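Local coordinates for protein peptidase M42 (Thaumarchaeota archaeon SCGC AB-539-E09, PDB 5DS0) that probably removes amino acids from the N termini of peptides, as a cobalt-bound M42-family aminopeptidase of the dodecameric TET type, at residues A178-I183 with Q213-L218; R219-T224 with G299-R304. One frame throughout, in Å; residues are numbered along the deposited sequence.

Following the chain from the N terminus, helix 179-197 begins in contact 1, and the chain then runs through strand 205-211 into the loop 213-218. There contact 1 closes, bringing the start of the helix and the loop together at two cobalt ions. Helix 219-228 follows at once and opens contact 2, which closes only after a long excursion, when residues 299-304 come back to the helix. The two contacts are in series; they neither nest nor cross. Their centres lie about 10 Å apart, and they touch where Glu-214 packs on Asp-301. Together they tie the metal site to helix 219-228 and the short helix 302-305. Both border a second subunit.

Contact 1 (A178-I183 with Q213-L218); sequences AFDDRI and QEEVGL. With CO (cobalt (II) ion), chain U; CO (cobalt (II) ion), chain T.
Asp-180 and Glu-215 meet from opposite directions on one cobalt ion. Asp-180 bridges the two metals: OD2 binds the cobalt of chain U at 1.9 Å, and OD1 binds that of chain T at 2.0 Å. Its CG stands anti to the backbone N (chi1 179°), which carries the carboxylate across to the loop. A cis peptide bond directly follows this bridging residue. Glu-215 bends at chi2 (-77°) and grips the chain U cobalt with both oxygens, OE1 at 2.4 Å and OE2 at 2.2 Å. The two carboxylate planes are 69° apart. Asp-180 OD2 and Glu-215 OE2 lie 2.7 Å apart because both bind the chain U cobalt. Glu-214 OE1 stands 3.0 Å from the chain T cobalt, longer than the bond made by Asp-180. An alanine here would remove the carboxylate, and is likely to leave that cobalt without this neighbour and open a gap beside Asp-301. His-66 and Glu-237 complete the chain T site, and His-325 the chain U site. Such a carboxylate-bridged metal pair is characteristic of M42 peptidases. The site lies between the start of helix 179-197 and the loop joining strand 205-211 to helix 219-228, with strand 232-240 packed against Asp-180 and Glu-214.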
ATOM      1  N   ALA C 178     -40.992   4.114   5.171  1.00 31.12           N
ATOM      2  CA  ALA C 178     -41.418   5.501   5.302  1.00 31.15           C
ATOM      3  C   ALA C 178     -41.831   5.945   6.701  1.00 31.39           C
ATOM      4  O   ALA C 178     -42.441   7.006   6.848  1.00 32.36           O
ATOM      5  CB  ALA C 178     -42.526   5.796   4.304  1.00 31.49           C
ATOM      6  N   PHE C 179     -41.491   5.179   7.738  1.00 31.40           N
ATOM      7  CA  PHE C 179     -41.735   5.652   9.093  1.00 31.33           C
ATOM      8  C   PHE C 179     -41.128   7.045   9.250  1.00 30.69           C
ATOM      9  O   PHE C 179     -41.727   7.895   9.884  1.00 31.39           O
ATOM     10  CB  PHE C 179     -41.159   4.712  10.137  1.00 31.63           C
ATOM     11  CG  PHE C 179     -41.900   3.414  10.260  1.00 32.29           C
ATOM     12  CD1 PHE C 179     -43.276   3.391  10.368  1.00 32.91           C
ATOM     13  CD2 PHE C 179     -41.216   2.217  10.311  1.00 32.55           C
ATOM     14  CE1 PHE C 179     -43.954   2.198  10.496  1.00 32.92           C
ATOM     15  CE2 PHE C 179     -41.894   1.021  10.441  1.00 32.67           C
ATOM     16  CZ  PHE C 179     -43.264   1.013  10.522  1.00 32.90           C
ATOM     17  N   ASP C 180     -39.955   7.257   8.664  1.00 29.65           N
ATOM     18  CA  ASP C 180     -39.326   8.556   8.606  1.00 29.19           C
ATOM     19  C   ASP C 180     -39.913   9.280   7.417  1.00 29.86           C
ATOM     20  O   ASP C 180     -39.526   8.982   6.290  1.00 30.85           O
ATOM     21  CB  ASP C 180     -37.820   8.363   8.423  1.00 28.67           C
ATOM     22  CG  ASP C 180     -37.057   9.661   8.316  1.00 28.31           C
ATOM     23  OD1 ASP C 180     -37.618  10.740   8.626  1.00 28.36           O
ATOM     24  OD2 ASP C 180     -35.869   9.596   7.920  1.00 28.04           O
ATOM     25  N   ASP C 181     -40.832  10.230   7.609  1.00 30.15           N
ATOM     26  CA  ASP C 181     -41.316  10.683   8.911  1.00 30.11           C
ATOM     27  C   ASP C 181     -42.853  10.731   8.934  1.00 30.46           C
ATOM     28  O   ASP C 181     -43.464  11.641   9.493  1.00 30.32           O
ATOM     29  CB  ASP C 181     -40.714  12.042   9.224  1.00 30.37           C
ATOM     30  CG  ASP C 181     -41.028  12.539  10.636  1.00 30.52           C
ATOM     31  OD1 ASP C 181     -41.362  11.725  11.523  1.00 30.61           O
ATOM     32  OD2 ASP C 181     -40.915  13.765  10.833  1.00 30.67           O
ATOM     33  N   ARG C 182     -43.471   9.722   8.332  1.00 30.94           N
ATOM     34  CA  ARG C 182     -44.921   9.639   8.297  1.00 31.48           C
ATOM     35  C   ARG C 182     -45.447   9.248   9.659  1.00 32.52           C
ATOM     36  O   ARG C 182     -46.583   9.594  10.002  1.00 33.81           O
ATOM     37  CB  ARG C 182     -45.393   8.689   7.201  1.00 31.01           C
ATOM     38  CG  ARG C 182     -45.223   9.321   5.827  1.00 30.85           C
ATOM     39  CD  ARG C 182     -45.477   8.373   4.671  1.00 30.59           C
ATOM     40  NE  ARG C 182     -44.862   8.868   3.447  1.00 30.53           N
ATOM     41  CZ  ARG C 182     -44.758   8.180   2.311  1.00 30.85           C
ATOM     42  NH1 ARG C 182     -45.267   6.960   2.208  1.00 30.91           N
ATOM     43  NH2 ARG C 182     -44.147   8.720   1.261  1.00 31.24           N
ATOM     44  N   ILE C 183     -44.621   8.586  10.464  1.00 32.82           N
ATOM     45  CA  ILE C 183     -45.012   8.308  11.829  1.00 33.62           C
ATOM     46  C   ILE C 183     -45.108   9.612  12.614  1.00 33.77           C
ATOM     47  O   ILE C 183     -45.984   9.752  13.463  1.00 35.13           O
ATOM     48  CB  ILE C 183     -44.076   7.306  12.538  1.00 33.82           C
ATOM     49  CG1 ILE C 183     -44.755   6.725  13.774  1.00 34.14           C
ATOM     50  CG2 ILE C 183     -42.779   7.962  12.958  1.00 33.92           C
ATOM     51  CD1 ILE C 183     -45.977   5.863  13.470  1.00 34.99           C
ATOM     52  N   GLN C 213     -40.245  17.508   1.231  1.00 36.01           N
ATOM     53  CA  GLN C 213     -38.843  17.686   0.881  1.00 36.53           C
ATOM     54  C   GLN C 213     -37.866  17.888   2.050  1.00 36.30           C
ATOM     55  O   GLN C 213     -36.898  18.623   1.910  1.00 36.19           O
ATOM     56  CB  GLN C 213     -38.715  18.840  -0.133  1.00 36.92           C
ATOM     57  CG  GLN C 213     -39.375  18.518  -1.462  1.00 36.65           C
ATOM     58  CD  GLN C 213     -39.072  19.525  -2.547  1.00 36.70           C
ATOM     59  OE1 GLN C 213     -37.918  19.890  -2.795  1.00 37.01           O
ATOM     60  NE2 GLN C 213     -40.104  19.944  -3.236  1.00 37.11           N
ATOM     61  N   GLU C 214     -38.094  17.218   3.181  1.00 36.48           N
ATOM     62  CA  GLU C 214     -37.107  17.208   4.276  1.00 36.31           C
ATOM     63  C   GLU C 214     -35.854  16.459   3.868  1.00 35.76           C
ATOM     64  O   GLU C 214     -34.751  16.920   4.121  1.00 35.50           O
ATOM     65  CB  GLU C 214     -37.667  16.540   5.531  1.00 37.26           C
ATOM     66  CG  GLU C 214     -36.849  16.708   6.821  1.00 38.16           C
ATOM     67  CD  GLU C 214     -35.738  15.664   7.086  1.00 39.40           C
ATOM     68  OE1 GLU C 214     -35.816  14.477   6.661  1.00 42.00           O
ATOM     69  OE2 GLU C 214     -34.757  16.027   7.771  1.00 39.67           O
ATOM     70  N   GLU C 215     -36.022  15.305   3.222  1.00 35.96           N
ATOM     71  CA  GLU C 215     -34.905  14.391   2.999  1.00 36.69           C
ATOM     72  C   GLU C 215     -33.870  14.941   1.997  1.00 36.70           C
ATOM     73  O   GLU C 215     -32.774  14.395   1.900  1.00 36.19           O
ATOM     74  CB  GLU C 215     -35.388  12.989   2.567  1.00 36.66           C
ATOM     75  CG  GLU C 215     -36.290  12.281   3.569  1.00 37.03           C
ATOM     76  CD  GLU C 215     -35.566  11.658   4.776  1.00 37.34           C
ATOM     77  OE1 GLU C 215     -34.443  12.071   5.078  1.00 37.16           O
ATOM     78  OE2 GLU C 215     -36.120  10.737   5.438  1.00 37.16           O
ATOM     79  N   VAL C 216     -34.219  16.009   1.279  1.00 36.66           N
ATOM     80  CA  VAL C 216     -33.314  16.622   0.300  1.00 37.23           C
ATOM     81  C   VAL C 216     -32.833  18.029   0.694  1.00 38.14           C
ATOM     82  O   VAL C 216     -32.213  18.700  -0.126  1.00 40.15           O
ATOM     83  CB  VAL C 216     -33.922  16.688  -1.144  1.00 36.51           C
ATOM     84  CG1 VAL C 216     -34.180  15.302  -1.694  1.00 36.19           C
ATOM     85  CG2 VAL C 216     -35.195  17.517  -1.185  1.00 36.71           C
ATOM     86  N   GLY C 217     -33.075  18.472   1.926  1.00 37.68           N
ATOM     87  CA  GLY C 217     -32.562  19.775   2.378  1.00 37.84           C
ATOM     88  C   GLY C 217     -33.504  20.656   3.189  1.00 38.50           C
ATOM     89  O   GLY C 217     -33.365  21.893   3.182  1.00 41.33           O
ATOM     90  N   LEU C 218     -34.442  20.046   3.911  1.00 37.78           N
ATOM     91  CA  LEU C 218     -35.347  20.768   4.826  1.00 37.23           C
ATOM     92  C   LEU C 218     -36.142  21.873   4.112  1.00 36.46           C
ATOM     93  O   LEU C 218     -36.390  22.943   4.668  1.00 36.65           O
ATOM     94  CB  LEU C 218     -34.559  21.327   6.030  1.00 36.90           C
ATOM     95  CG  LEU C 218     -33.453  20.424   6.587  1.00 36.81           C
ATOM     96  CD1 LEU C 218     -32.667  21.140   7.683  1.00 36.94           C
ATOM     97  CD2 LEU C 218     -34.029  19.104   7.083  1.00 36.75           C
TER
HETATM   98 CO    CO U 402     -34.780  10.915   7.176  1.00 29.98          CO
HETATM   99 CO    CO T 401     -36.688  12.507   8.715  1.00 22.75          CO

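Contact 2 (R219-T224 with G299-R304); sequences RGAQTT and GTDAGR
Ala-221 sets its CB against the side chain of Asp-301, 3.4 Å from OD1 and 3.7 Å from CB. The same methyl lies 4.2 Å from Arg-304 CB, at the next turn of the chain. Gln-222 and Arg-304 make the polar half of the contact. Gln-222 has CG anti to its backbone N (chi1 -169°), and the extended chain carries OE1 out to the arginine. Arg-304 bends at its second torsion, and its CG passes 4.2 Å from Gln-222 CB. Its NE then donates to Gln-222 OE1 at 3.1 Å, with an N-H...O angle of 159°. The oxygen sits at the edge of the guanidinium, in its plane. The donor is tilted 27° from the carbonyl plane of the amide. Asp-301 OD2 is hydrogen-bonded to Thr-211 OG1. Met-307 of a second subunit packs on Gln-222. The contact thus joins the first turns of helix 219-228 to the short helix 302-305. Its chemistry is mixed: a small methyl allows close backbone approach, and one neutral amide takes a single N-H of the arginine. That fairly straight bond holds the NE edge of the guanidinium without a salt bridge between the two segments.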
ATOM      1  N   ARG C 219     -36.543  21.590   2.882  1.00 35.46           N
ATOM      2  CA  ARG C 219     -37.060  22.621   2.000  1.00 35.33           C
ATOM      3  C   ARG C 219     -38.474  23.053   2.369  1.00 34.87           C
ATOM      4  O   ARG C 219     -38.748  24.234   2.465  1.00 34.73           O
ATOM      5  CB  ARG C 219     -36.956  22.161   0.544  1.00 35.18           C
ATOM      6  CG  ARG C 219     -35.511  21.949   0.131  1.00 35.22           C
ATOM      7  CD  ARG C 219     -35.358  21.645  -1.340  1.00 35.56           C
ATOM      8  NE  ARG C 219     -33.959  21.347  -1.673  1.00 35.58           N
ATOM      9  CZ  ARG C 219     -33.562  20.599  -2.702  1.00 35.78           C
ATOM     10  NH1 ARG C 219     -34.445  20.042  -3.538  1.00 36.48           N
ATOM     11  NH2 ARG C 219     -32.272  20.396  -2.907  1.00 35.58           N
ATOM     12  N   GLY C 220     -39.362  22.096   2.576  1.00 34.97           N
ATOM     13  CA  GLY C 220     -40.743  22.405   2.942  1.00 35.50           C
ATOM     14  C   GLY C 220     -40.893  23.044   4.312  1.00 36.49           C
ATOM     15  O   GLY C 220     -41.791  23.851   4.521  1.00 37.03           O
ATOM     16  N   ALA C 221     -40.002  22.700   5.240  1.00 36.85           N
ATOM     17  CA  ALA C 221     -39.968  23.341   6.550  1.00 36.43           C
ATOM     18  C   ALA C 221     -39.734  24.857   6.471  1.00 37.06           C
ATOM     19  O   ALA C 221     -40.357  25.621   7.195  1.00 37.41           O
ATOM     20  CB  ALA C 221     -38.878  22.712   7.388  1.00 36.52           C
ATOM     21  N   GLN C 222     -38.802  25.282   5.619  1.00 37.65           N
ATOM     22  CA  GLN C 222     -38.468  26.703   5.478  1.00 37.97           C
ATOM     23  C   GLN C 222     -39.669  27.510   5.016  1.00 37.12           C
ATOM     24  O   GLN C 222     -39.993  28.540   5.597  1.00 36.81           O
ATOM     25  CB  GLN C 222     -37.327  26.881   4.487  1.00 39.36           C
ATOM     26  CG  GLN C 222     -36.745  28.280   4.468  1.00 41.20           C
ATOM     27  CD  GLN C 222     -35.577  28.404   3.504  1.00 43.37           C
ATOM     28  OE1 GLN C 222     -34.722  27.513   3.438  1.00 46.65           O
ATOM     29  NE2 GLN C 222     -35.538  29.494   2.739  1.00 43.39           N
ATOM     30  N   THR C 223     -40.335  27.005   3.985  1.00 36.89           N
ATOM     31  CA  THR C 223     -41.478  27.664   3.384  1.00 37.27           C
ATOM     32  C   THR C 223     -42.750  27.564   4.225  1.00 37.54           C
ATOM     33  O   THR C 223     -43.551  28.505   4.250  1.00 39.73           O
ATOM     34  CB  THR C 223     -41.752  27.105   1.982  1.00 37.48           C
ATOM     35  OG1 THR C 223     -41.907  25.688   2.053  1.00 37.35           O
ATOM     36  CG2 THR C 223     -40.593  27.452   1.013  1.00 37.45           C
ATOM     37  N   THR C 224     -42.937  26.457   4.934  1.00 37.36           N
ATOM     38  CA  THR C 224     -44.061  26.325   5.875  1.00 37.54           C
ATOM     39  C   THR C 224     -43.886  27.225   7.106  1.00 38.07           C
ATOM     40  O   THR C 224     -44.846  27.832   7.577  1.00 38.82           O
ATOM     41  CB  THR C 224     -44.255  24.862   6.326  1.00 37.02           C
ATOM     42  OG1 THR C 224     -44.879  24.129   5.268  1.00 37.19           O
ATOM     43  CG2 THR C 224     -45.140  24.781   7.564  1.00 36.77           C
ATOM     44  N   GLY C 299     -29.904  16.046  10.728  1.00 60.26           N
ATOM     45  CA  GLY C 299     -30.714  17.245  10.960  1.00 58.74           C
ATOM     46  C   GLY C 299     -32.206  16.982  10.837  1.00 57.07           C
ATOM     47  O   GLY C 299     -32.616  15.874  10.485  1.00 55.50           O
ATOM     48  N   THR C 300     -32.997  18.032  11.078  1.00 53.36           N
ATOM     49  CA  THR C 300     -34.458  17.954  11.105  1.00 50.43           C
ATOM     50  C   THR C 300     -35.092  19.198  10.515  1.00 47.59           C
ATOM     51  O   THR C 300     -34.422  20.207  10.322  1.00 46.14           O
ATOM     52  CB  THR C 300     -34.967  17.835  12.551  1.00 49.73           C
ATOM     53  OG1 THR C 300     -34.446  18.922  13.334  1.00 52.05           O
ATOM     54  CG2 THR C 300     -34.517  16.531  13.157  1.00 48.79           C
ATOM     55  N   ASP C 301     -36.395  19.131  10.253  1.00 47.64           N
ATOM     56  CA  ASP C 301     -37.161  20.316   9.863  1.00 47.68           C
ATOM     57  C   ASP C 301     -36.872  21.494  10.818  1.00 45.49           C
ATOM     58  O   ASP C 301     -36.920  22.663  10.403  1.00 45.46           O
ATOM     59  CB  ASP C 301     -38.680  20.052   9.895  1.00 49.48           C
ATOM     60  CG  ASP C 301     -39.184  19.165   8.745  1.00 51.27           C
ATOM     61  OD1 ASP C 301     -38.706  19.307   7.580  1.00 51.84           O
ATOM     62  OD2 ASP C 301     -40.092  18.335   9.043  1.00 52.08           O
ATOM     63  N   ALA C 302     -36.592  21.189  12.085  1.00 42.38           N
ATOM     64  CA  ALA C 302     -36.313  22.222  13.089  1.00 41.34           C
ATOM     65  C   ALA C 302     -35.127  23.107  12.726  1.00 41.15           C
ATOM     66  O   ALA C 302     -35.086  24.281  13.103  1.00 41.19           O
ATOM     67  CB  ALA C 302     -36.072  21.593  14.444  1.00 40.34           C
ATOM     68  N   GLY C 303     -34.175  22.543  11.991  1.00 40.97           N
ATOM     69  CA  GLY C 303     -33.022  23.278  11.513  1.00 41.64           C
ATOM     70  C   GLY C 303     -33.383  24.545  10.768  1.00 42.55           C
ATOM     71  O   GLY C 303     -32.640  25.526  10.845  1.00 43.18           O
ATOM     72  N   ARG C 304     -34.516  24.522  10.064  1.00 43.19           N
ATOM     73  CA  ARG C 304     -35.028  25.700   9.346  1.00 44.81           C
ATOM     74  C   ARG C 304     -36.074  26.487  10.123  1.00 43.01           C
ATOM     75  O   ARG C 304     -36.081  27.713  10.097  1.00 42.56           O
ATOM     76  CB  ARG C 304     -35.629  25.294   8.000  1.00 47.36           C
ATOM     77  CG  ARG C 304     -34.618  24.903   6.948  1.00 50.30           C
ATOM     78  CD  ARG C 304     -33.597  25.975   6.638  1.00 53.55           C
ATOM     79  NE  ARG C 304     -33.038  25.695   5.320  1.00 59.99           N
ATOM     80  CZ  ARG C 304     -32.064  24.817   5.063  1.00 61.93           C
ATOM     81  NH1 ARG C 304     -31.477  24.142   6.052  1.00 59.89           N
ATOM     82  NH2 ARG C 304     -31.658  24.627   3.798  1.00 63.48           N
TER